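Side-chain contacts in glycoside hydrolase family 16 protein (Akkermansia muciniphila, PDB 6T2N), which probably acts as an endo-beta-galactosidase of family 16 that cuts within mucin O-glycans to start their breakdown: residues W56-N61 with A67-P72; L148-K153 with P162-L167; D222-Y227 with L295-R300. One frame throughout, in Å; residues are numbered along the deposited sequence.

Contact 1 (W56-N61 with A67-P72); sequences WGDEFN and AKKWKP. With CA (calcium ion), chain C.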
loop_
_atom_site.group_PDB
_atom_site.type_symbol
_atom_site.label_atom_id
_atom_site.label_comp_id
_atom_site.label_asym_id
_atom_site.label_seq_id
_atom_site.Cartn_x
_atom_site.Cartn_y
_atom_site.Cartn_z
ATOM N N TRP A 56 10.452 -8.228 -11.076
ATOM C CA TRP A 56 10.736 -6.881 -10.519
ATOM C C TRP A 56 10.807 -6.955 -8.998
ATOM O O TRP A 56 10.117 -7.817 -8.400
ATOM C CB TRP A 56 9.669 -5.891 -10.996
ATOM C CG TRP A 56 9.906 -4.435 -10.727
ATOM C CD1 TRP A 56 10.377 -3.502 -11.606
ATOM C CD2 TRP A 56 9.568 -3.707 -9.531
ATOM N NE1 TRP A 56 10.393 -2.259 -11.034
ATOM C CE2 TRP A 56 9.885 -2.354 -9.768
ATOM C CE3 TRP A 56 9.013 -4.068 -8.301
ATOM C CZ2 TRP A 56 9.663 -1.371 -8.816
ATOM C CZ3 TRP A 56 8.789 -3.098 -7.359
ATOM C CH2 TRP A 56 9.105 -1.766 -7.622
ATOM N N GLY A 57 11.645 -6.094 -8.411
ATOM C CA GLY A 57 11.732 -5.946 -6.950
ATOM C C GLY A 57 12.999 -5.245 -6.461
ATOM O O GLY A 57 13.659 -4.430 -7.177
ATOM N N ASP A 58 13.287 -5.478 -5.196
ATOM C CA ASP A 58 14.215 -4.618 -4.424
ATOM C C ASP A 58 14.461 -5.349 -3.111
ATOM O O ASP A 58 13.472 -5.733 -2.422
ATOM C CB ASP A 58 13.698 -3.179 -4.246
ATOM C CG ASP A 58 14.787 -2.109 -4.178
ATOM O OD1 ASP A 58 15.864 -2.397 -3.575
ATOM O OD2 ASP A 58 14.551 -0.998 -4.744
ATOM N N GLU A 59 15.735 -5.621 -2.855
ATOM C CA GLU A 59 16.177 -6.228 -1.589
ATOM C C GLU A 59 16.707 -5.086 -0.738
ATOM O O GLU A 59 16.887 -5.314 0.447
ATOM C CB GLU A 59 17.114 -7.386 -1.915
ATOM C CG GLU A 59 16.540 -8.263 -3.025
ATOM C CD GLU A 59 15.112 -8.811 -2.662
ATOM O OE1 GLU A 59 15.136 -9.567 -1.647
ATOM O OE2 GLU A 59 14.108 -8.649 -3.453
ATOM N N PHE A 60 16.821 -3.887 -1.321
ATOM C CA PHE A 60 17.216 -2.647 -0.614
ATOM C C PHE A 60 18.580 -2.843 0.007
ATOM O O PHE A 60 18.686 -2.754 1.232
ATOM C CB PHE A 60 16.235 -2.335 0.512
ATOM C CG PHE A 60 14.860 -2.013 -0.010
ATOM C CD1 PHE A 60 14.674 -0.916 -0.849
ATOM C CD2 PHE A 60 13.771 -2.826 0.296
ATOM C CE1 PHE A 60 13.416 -0.637 -1.364
ATOM C CE2 PHE A 60 12.517 -2.534 -0.206
ATOM C CZ PHE A 60 12.349 -1.440 -1.028
ATOM N N ASN A 61 19.551 -3.198 -0.822
ATOM C CA ASN A 61 20.955 -3.403 -0.395
ATOM C C ASN A 61 21.791 -2.232 -0.877
ATOM O O ASN A 61 22.967 -2.200 -0.543
ATOM C CB ASN A 61 21.513 -4.709 -0.947
ATOM C CG ASN A 61 20.903 -5.870 -0.205
ATOM O OD1 ASN A 61 20.762 -5.782 1.018
ATOM N ND2 ASN A 61 20.472 -6.893 -0.937
ATOM N N ALA A 67 15.765 5.536 -7.406
ATOM C CA ALA A 67 14.752 6.547 -7.824
ATOM C C ALA A 67 14.003 6.115 -9.087
ATOM O O ALA A 67 12.976 6.762 -9.444
ATOM C CB ALA A 67 15.397 7.888 -8.063
ATOM N N LYS A 68 14.540 5.112 -9.775
ATOM C CA LYS A 68 13.923 4.487 -10.964
ATOM C C LYS A 68 12.991 3.378 -10.450
ATOM O O LYS A 68 12.237 2.861 -11.264
ATOM C CB LYS A 68 15.019 3.996 -11.919
ATOM C CG LYS A 68 15.367 2.526 -11.704
ATOM C CD LYS A 68 16.743 1.984 -12.118
ATOM C CE LYS A 68 16.749 0.469 -11.947
ATOM N NZ LYS A 68 18.103 -0.110 -11.835
ATOM N N LYS A 69 12.993 3.067 -9.152
ATOM C CA LYS A 69 12.039 2.086 -8.554
ATOM C C LYS A 69 11.018 2.689 -7.552
ATOM O O LYS A 69 9.880 2.154 -7.457
ATOM C CB LYS A 69 12.858 0.986 -7.888
ATOM C CG LYS A 69 13.236 -0.104 -8.857
ATOM C CD LYS A 69 13.832 -1.301 -8.192
ATOM C CE LYS A 69 14.674 -2.077 -9.172
ATOM N NZ LYS A 69 15.246 -3.272 -8.527
ATOM N N TRP A 70 11.401 3.705 -6.782
ATOM C CA TRP A 70 10.544 4.327 -5.750
ATOM C C TRP A 70 10.621 5.842 -5.855
ATOM O O TRP A 70 11.673 6.353 -6.238
ATOM C CB TRP A 70 10.973 3.870 -4.375
ATOM C CG TRP A 70 11.183 2.398 -4.279
ATOM C CD1 TRP A 70 12.371 1.732 -4.362
ATOM C CD2 TRP A 70 10.171 1.406 -4.076
ATOM N NE1 TRP A 70 12.176 0.394 -4.179
ATOM C CE2 TRP A 70 10.830 0.158 -4.024
ATOM C CE3 TRP A 70 8.775 1.445 -3.940
ATOM C CZ2 TRP A 70 10.136 -1.045 -3.864
ATOM C CZ3 TRP A 70 8.098 0.260 -3.743
ATOM C CH2 TRP A 70 8.774 -0.967 -3.694
ATOM N N LYS A 71 9.528 6.522 -5.527
ATOM C CA LYS A 71 9.502 7.988 -5.393
ATOM C C LYS A 71 8.809 8.293 -4.090
ATOM O O LYS A 71 7.990 7.513 -3.635
ATOM C CB LYS A 71 8.914 8.672 -6.620
ATOM C CG LYS A 71 9.846 8.565 -7.810
ATOM C CD LYS A 71 9.376 9.391 -8.980
ATOM C CE LYS A 71 10.110 9.060 -10.267
ATOM N NZ LYS A 71 11.479 9.633 -10.281
ATOM N N PRO A 72 9.254 9.365 -3.403
ATOM C CA PRO A 72 8.658 9.772 -2.142
ATOM C C PRO A 72 7.319 10.417 -2.498
ATOM O O PRO A 72 7.259 11.140 -3.466
ATOM C CB PRO A 72 9.676 10.810 -1.587
ATOM C CG PRO A 72 10.249 11.432 -2.823
ATOM C CD PRO A 72 10.373 10.260 -3.775
HETATM CA CA CA C . 16.689 -6.816 2.220
#
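Asp-58 and Trp-70 make a clear polar link between 56-61 and 67-72. The indole NE1 of Trp-70 donates to Asp-58 OD2 at 2.8 Å, with an N-H...O angle of 152°. OD2 lies close to the indole plane, but the N-H arrives from above the carboxylate plane. The other oxygen, Asp-58 OD1, accepts from the backbone N of Phe-60 at 2.9 Å and closes an Asx turn. Lys-69 NZ is modelled implausibly close to Gly-57 O, so that bond is doubtful.

The aromatic contacts centre on Trp-70. Trp-56 turns an edge to one face of it in a T-shaped pair, with the six-membered rings 5.5 Å apart between centroids and their planes at 63°. Phe-60 lies on the other side, oblique to the indole, with its CZ 3.6 Å from Trp-70 CZ2. The cluster lies between the two sheets of the beta-sandwich. Strand 57-58 belongs to one sheet. Lys-69 and Trp-70 lie in the loop just ahead of strand 71-72, which belongs to the other. Trp-70 also touches Val-299 of the first and Leu-269 of the second.

Apolar packing comes from the stem of Lys-69. Its extended chain passes Trp-56, with CD over the rim of one ring face and CG 3.8 Å from CZ2 of Trp-56.

The backbone O of Glu-59 binds the calcium ion at 2.3 Å, and Gly-98 and Asp-297 also coordinate it.

Contact 2 (L148-K153 with P162-L167); sequences LEVRAK and PAIWLL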
loop_
_atom_site.group_PDB
_atom_site.type_symbol
_atom_site.label_atom_id
_atom_site.label_comp_id
_atom_site.label_asym_id
_atom_site.label_seq_id
_atom_site.Cartn_x
_atom_site.Cartn_y
_atom_site.Cartn_z
ATOM N N LEU A 148 3.066 -11.013 -5.580
ATOM C CA LEU A 148 3.796 -9.865 -5.015
ATOM C C LEU A 148 4.056 -10.141 -3.554
ATOM O O LEU A 148 3.054 -10.259 -2.805
ATOM C CB LEU A 148 2.952 -8.613 -5.152
ATOM C CG LEU A 148 3.647 -7.349 -4.664
ATOM C CD1 LEU A 148 5.028 -7.157 -5.318
ATOM C CD2 LEU A 148 2.722 -6.174 -4.929
ATOM N N GLU A 149 5.342 -10.267 -3.220
ATOM C CA GLU A 149 5.833 -10.688 -1.893
ATOM C C GLU A 149 6.427 -9.450 -1.246
ATOM O O GLU A 149 7.303 -8.825 -1.885
ATOM C CB GLU A 149 6.921 -11.747 -2.012
ATOM C CG GLU A 149 6.465 -13.051 -2.617
ATOM C CD GLU A 149 7.510 -14.148 -2.540
ATOM O OE1 GLU A 149 8.624 -13.865 -2.004
ATOM O OE2 GLU A 149 7.197 -15.290 -2.983
ATOM N N VAL A 150 5.962 -9.096 -0.053
ATOM C CA VAL A 150 6.518 -7.941 0.694
ATOM C C VAL A 150 6.765 -8.390 2.128
ATOM O O VAL A 150 5.798 -8.737 2.847
ATOM C CB VAL A 150 5.638 -6.679 0.609
ATOM C CG1 VAL A 150 6.241 -5.551 1.456
ATOM C CG2 VAL A 150 5.460 -6.218 -0.841
ATOM N N ARG A 151 8.045 -8.375 2.501
ATOM C CA ARG A 151 8.502 -8.773 3.854
ATOM C C ARG A 151 8.828 -7.531 4.677
ATOM O O ARG A 151 9.651 -6.719 4.174
ATOM C CB ARG A 151 9.728 -9.669 3.806
ATOM C CG ARG A 151 9.969 -10.278 5.174
ATOM C CD ARG A 151 10.160 -11.780 5.179
ATOM N NE ARG A 151 10.514 -12.253 6.512
ATOM C CZ ARG A 151 11.682 -11.980 7.095
ATOM N NH1 ARG A 151 12.583 -11.212 6.495
ATOM N NH2 ARG A 151 11.937 -12.439 8.302
ATOM N N ALA A 152 8.198 -7.405 5.867
ATOM C CA ALA A 152 8.200 -6.157 6.671
ATOM C C ALA A 152 7.955 -6.398 8.170
ATOM O O ALA A 152 7.028 -7.167 8.572
ATOM C CB ALA A 152 7.180 -5.199 6.096
ATOM N N LYS A 153 8.727 -5.679 8.983
ATOM C CA LYS A 153 8.490 -5.526 10.437
ATOM C C LYS A 153 7.753 -4.210 10.667
ATOM O O LYS A 153 8.100 -3.229 10.017
ATOM C CB LYS A 153 9.802 -5.489 11.210
ATOM C CG LYS A 153 9.632 -5.975 12.639
ATOM C CD LYS A 153 10.911 -6.150 13.439
ATOM C CE LYS A 153 10.963 -5.100 14.528
ATOM N NZ LYS A 153 12.160 -5.257 15.378
ATOM N N PRO A 162 0.961 1.676 9.650
ATOM C CA PRO A 162 1.760 1.144 8.567
ATOM C C PRO A 162 0.784 0.498 7.591
ATOM O O PRO A 162 -0.226 -0.057 8.026
ATOM C CB PRO A 162 2.692 0.121 9.243
ATOM C CG PRO A 162 2.032 -0.213 10.599
ATOM C CD PRO A 162 0.972 0.838 10.854
ATOM N N ALA A 163 1.137 0.547 6.316
ATOM C CA ALA A 163 0.302 0.034 5.220
ATOM C C ALA A 163 1.196 -0.403 4.067
ATOM O O ALA A 163 2.135 0.327 3.745
ATOM C CB ALA A 163 -0.660 1.089 4.792
ATOM N N ILE A 164 0.897 -1.575 3.511
ATOM C CA ILE A 164 1.310 -2.035 2.160
ATOM C C ILE A 164 0.045 -2.072 1.313
ATOM O O ILE A 164 -0.850 -2.830 1.653
ATOM C CB ILE A 164 1.960 -3.411 2.298
ATOM C CG1 ILE A 164 3.140 -3.314 3.258
ATOM C CG2 ILE A 164 2.328 -4.033 0.961
ATOM C CD1 ILE A 164 3.480 -4.644 3.881
ATOM N N TRP A 165 -0.022 -1.283 0.247
ATOM C CA TRP A 165 -1.259 -1.229 -0.553
ATOM C C TRP A 165 -1.035 -0.700 -1.973
ATOM O O TRP A 165 -0.009 -0.103 -2.248
ATOM C CB TRP A 165 -2.284 -0.458 0.245
ATOM C CG TRP A 165 -1.868 0.935 0.512
ATOM C CD1 TRP A 165 -0.821 1.334 1.272
ATOM C CD2 TRP A 165 -2.503 2.130 0.041
ATOM N NE1 TRP A 165 -0.750 2.692 1.272
ATOM C CE2 TRP A 165 -1.772 3.208 0.540
ATOM C CE3 TRP A 165 -3.608 2.398 -0.767
ATOM C CZ2 TRP A 165 -2.101 4.524 0.267
ATOM C CZ3 TRP A 165 -3.941 3.702 -1.025
ATOM C CH2 TRP A 165 -3.195 4.752 -0.508
ATOM N N LEU A 166 -1.958 -1.066 -2.861
ATOM C CA LEU A 166 -1.955 -0.782 -4.321
ATOM C C LEU A 166 -3.298 -0.152 -4.732
ATOM O O LEU A 166 -4.326 -0.528 -4.177
ATOM C CB LEU A 166 -1.743 -2.093 -5.077
ATOM C CG LEU A 166 -0.531 -2.918 -4.646
ATOM C CD1 LEU A 166 -0.878 -3.998 -3.617
ATOM C CD2 LEU A 166 0.139 -3.539 -5.854
ATOM N N LEU A 167 -3.221 0.821 -5.637
ATOM C CA LEU A 167 -4.323 1.582 -6.278
ATOM C C LEU A 167 -4.259 1.299 -7.780
ATOM O O LEU A 167 -3.117 1.314 -8.318
ATOM C CB LEU A 167 -4.116 3.085 -6.065
ATOM C CG LEU A 167 -4.459 3.646 -4.686
ATOM C CD1 LEU A 167 -3.837 5.037 -4.475
ATOM C CD2 LEU A 167 -5.964 3.675 -4.478
#
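Val-150 and Ile-164 meet in the core of the family 16 beta-sandwich, where a strand of one sheet faces a strand of the other. The short strand axes pass 9.8 Å apart and run antiparallel, at 175°. The link between them is made by apolar side chains.

Ile-164 has its CG1 anti to its own carbonyl carbon (chi1 -58°), and an extended chi2 carries CD1 out toward the facing strand. There CD1 lies 3.8 Å from Val-150 CG1; the two side chains pass alongside, running opposite ways. Further along, Leu-148 and Leu-166 meet end to end, with their CD2 atoms 3.8 Å apart.

Neighbouring strands extend this packing. Leu-148 also touches Met-229 and Ile-164 touches Tyr-227, both on strand 225-231. Strand 146-153 is held by backbone bonds to strand 225-231 on one side and strand 292-302 on the other. On the face of strand 146-153 that meets the other sheet, the Ile-164 methyl bridges two residues: besides Val-150, its CD1 lies 4.3 Å from Ala-152 CB.

Contact 3 (D222-Y227 with L295-R300); sequences DDFHTY and LIDYVR. With CA (calcium ion), chain C.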
loop_
_atom_site.group_PDB
_atom_site.type_symbol
_atom_site.label_atom_id
_atom_site.label_comp_id
_atom_site.label_asym_id
_atom_site.label_seq_id
_atom_site.Cartn_x
_atom_site.Cartn_y
_atom_site.Cartn_z
ATOM N N ASP A 222 7.109 -7.968 16.917
ATOM C CA ASP A 222 8.427 -8.606 17.213
ATOM C C ASP A 222 9.157 -8.954 15.902
ATOM O O ASP A 222 10.205 -8.317 15.629
ATOM C CB ASP A 222 8.333 -9.834 18.125
ATOM C CG ASP A 222 7.782 -9.542 19.514
ATOM O OD1 ASP A 222 7.307 -8.389 19.759
ATOM O OD2 ASP A 222 7.810 -10.480 20.334
ATOM N N ASP A 223 8.635 -9.895 15.100
ATOM C CA ASP A 223 9.339 -10.369 13.876
ATOM C C ASP A 223 8.773 -9.759 12.596
ATOM O O ASP A 223 7.686 -9.133 12.596
ATOM C CB ASP A 223 9.295 -11.875 13.699
ATOM C CG ASP A 223 9.838 -12.610 14.897
ATOM O OD1 ASP A 223 10.914 -12.239 15.410
ATOM O OD2 ASP A 223 9.169 -13.530 15.312
ATOM N N PHE A 224 9.585 -9.913 11.558
ATOM C CA PHE A 224 9.254 -9.683 10.141
ATOM C C PHE A 224 8.238 -10.752 9.713
ATOM O O PHE A 224 8.330 -11.938 10.108
ATOM C CB PHE A 224 10.524 -9.802 9.285
ATOM C CG PHE A 224 11.417 -8.589 9.173
ATOM C CD1 PHE A 224 12.374 -8.309 10.137
ATOM C CD2 PHE A 224 11.322 -7.748 8.074
ATOM C CE1 PHE A 224 13.200 -7.203 10.012
ATOM C CE2 PHE A 224 12.134 -6.627 7.958
ATOM C CZ PHE A 224 13.081 -6.359 8.925
ATOM N N HIS A 225 7.297 -10.347 8.872
ATOM C CA HIS A 225 6.291 -11.224 8.253
ATOM C C HIS A 225 6.187 -10.890 6.778
ATOM O O HIS A 225 6.280 -9.706 6.439
ATOM C CB HIS A 225 4.990 -11.014 8.965
ATOM C CG HIS A 225 5.043 -11.467 10.374
ATOM N ND1 HIS A 225 5.195 -10.581 11.407
ATOM C CD2 HIS A 225 4.913 -12.689 10.919
ATOM C CE1 HIS A 225 5.183 -11.237 12.549
ATOM N NE2 HIS A 225 4.993 -12.534 12.267
ATOM N N THR A 226 6.025 -11.916 5.940
ATOM C CA THR A 226 5.846 -11.780 4.474
ATOM C C THR A 226 4.362 -11.618 4.149
ATOM O O THR A 226 3.528 -12.436 4.630
ATOM C CB THR A 226 6.392 -12.988 3.738
ATOM O OG1 THR A 226 7.619 -13.386 4.350
ATOM C CG2 THR A 226 6.562 -12.657 2.277
ATOM N N TYR A 227 4.047 -10.557 3.416
ATOM C CA TYR A 227 2.678 -10.204 2.980
ATOM C C TYR A 227 2.635 -10.552 1.496
ATOM O O TYR A 227 3.514 -10.145 0.780
ATOM C CB TYR A 227 2.389 -8.744 3.344
ATOM C CG TYR A 227 2.414 -8.446 4.824
ATOM C CD1 TYR A 227 1.339 -8.731 5.649
ATOM C CD2 TYR A 227 3.537 -7.902 5.423
ATOM C CE1 TYR A 227 1.367 -8.481 7.017
ATOM C CE2 TYR A 227 3.588 -7.655 6.793
ATOM C CZ TYR A 227 2.499 -7.940 7.605
ATOM O OH TYR A 227 2.561 -7.687 8.953
ATOM N N LEU A 295 10.091 -1.181 8.673
ATOM C CA LEU A 295 11.199 -1.803 7.926
ATOM C C LEU A 295 10.615 -2.713 6.858
ATOM O O LEU A 295 9.830 -3.635 7.226
ATOM C CB LEU A 295 12.054 -2.590 8.917
ATOM C CG LEU A 295 12.590 -1.749 10.070
ATOM C CD1 LEU A 295 13.461 -2.572 10.981
ATOM C CD2 LEU A 295 13.352 -0.539 9.544
ATOM N N ILE A 296 10.976 -2.491 5.595
ATOM C CA ILE A 296 10.622 -3.451 4.505
ATOM C C ILE A 296 11.903 -4.190 4.132
ATOM O O ILE A 296 12.815 -3.551 3.542
ATOM C CB ILE A 296 10.009 -2.742 3.282
ATOM C CG1 ILE A 296 8.659 -2.121 3.604
ATOM C CG2 ILE A 296 9.911 -3.691 2.124
ATOM C CD1 ILE A 296 8.755 -0.685 3.980
ATOM N N ASP A 297 11.989 -5.475 4.451
ATOM C CA ASP A 297 13.179 -6.250 4.019
ATOM C C ASP A 297 13.173 -6.350 2.481
ATOM O O ASP A 297 14.195 -6.093 1.874
ATOM C CB ASP A 297 13.304 -7.567 4.783
ATOM C CG ASP A 297 14.653 -8.233 4.603
ATOM O OD1 ASP A 297 15.707 -7.544 4.668
ATOM O OD2 ASP A 297 14.647 -9.437 4.421
ATOM N N TYR A 298 12.085 -6.720 1.832
ATOM C CA TYR A 298 12.119 -6.836 0.356
ATOM C C TYR A 298 10.732 -6.701 -0.281
ATOM O O TYR A 298 9.664 -6.820 0.379
ATOM C CB TYR A 298 12.816 -8.129 -0.076
ATOM C CG TYR A 298 12.193 -9.412 0.399
ATOM C CD1 TYR A 298 10.962 -9.854 -0.081
ATOM C CD2 TYR A 298 12.852 -10.218 1.309
ATOM C CE1 TYR A 298 10.409 -11.057 0.343
ATOM C CE2 TYR A 298 12.319 -11.427 1.734
ATOM C CZ TYR A 298 11.097 -11.847 1.250
ATOM O OH TYR A 298 10.581 -13.009 1.711
ATOM N N VAL A 299 10.792 -6.400 -1.572
ATOM C CA VAL A 299 9.637 -6.401 -2.501
ATOM C C VAL A 299 10.049 -7.234 -3.707
ATOM O O VAL A 299 11.054 -6.878 -4.337
ATOM C CB VAL A 299 9.241 -4.965 -2.872
ATOM C CG1 VAL A 299 8.131 -4.936 -3.922
ATOM C CG2 VAL A 299 8.868 -4.180 -1.619
ATOM N N ARG A 300 9.350 -8.346 -3.943
ATOM C CA ARG A 300 9.569 -9.265 -5.090
ATOM C C ARG A 300 8.247 -9.538 -5.784
ATOM O O ARG A 300 7.314 -10.066 -5.111
ATOM C CB ARG A 300 10.126 -10.580 -4.582
ATOM C CG ARG A 300 11.341 -10.363 -3.705
ATOM C CD ARG A 300 11.820 -11.690 -3.192
ATOM N NE ARG A 300 13.048 -11.565 -2.429
ATOM C CZ ARG A 300 13.406 -12.408 -1.482
ATOM N NH1 ARG A 300 12.635 -13.423 -1.152
ATOM N NH2 ARG A 300 14.540 -12.252 -0.852
HETATM CA CA CA C . 16.689 -6.816 2.220
#
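The backbone O of Asp-297, a residue packed against Phe-224, binds the calcium ion at 2.6 Å; its carboxylate OD1 binds the same ion at 2.7 Å. CG stands anti to the backbone N (chi1 -167°), which brings OD1 round to the same metal as the carbonyl. Backbone oxygens of Glu-59 and Gly-98 also bind the ion.

The CB of this aspartate packs against the Phe-224 ring, while OD2 has a long, weak ion pair with Arg-151 NH1. Phe-224 CE2 sits 3.5 Å from Asp-297 CB. The ring and the carboxylate planes are 68° apart, and the two side chains cross at about a right angle. The next ring atom, Phe-224 CZ, is 3.9 Å from Leu-295 CB. Phe-224 thus covers the stems of two residues that point to the same side of strand 292-302.

A second, looser meeting lies further along. Thr-226 OG1 is 4.0 Å from Tyr-298 OH, too far for a hydrogen bond. The phenol ring of Tyr-298 has the guanidinium of Arg-300 over the centre of one face. Arg-300 NH2 in turn makes a salt bridge to Glu-59 OE1.

A classic beta bulge forms next to the metal site, with Asp-297 and Tyr-298 both set opposite Arg-151. Arg-151 belongs to strand 146-153, which lies between the two segments in the antiparallel sheet. Its side chain touches Phe-224, Thr-226 and Tyr-298. The contact therefore reaches across the outer surface of that middle strand, from Phe-224, just before strand 225-231, and Thr-226 on it, to strand 292-302.

In the fold
The three contacts follow one another along the chain without overlap. Contacts 2 and 3 are close, with centres about 8 Å apart, and both use the antiparallel sheet in which strand 146-153 lies between strands 225-231 and 292-302. Contact 2 joins the inner face of that sheet to the facing sheet, while contact 3 lies on its outer surface. Contact 1 also spans both sheets, its centre about 13 Å from that of contact 2 and 14 Å from that of contact 3. Strand 57-58 neighbours strand 292-302, so contacts 1 and 3 touch and share the calcium ion. The ion joins Glu-59, early in the chain, Gly-98, and Asp-297 on the late strand 292-302.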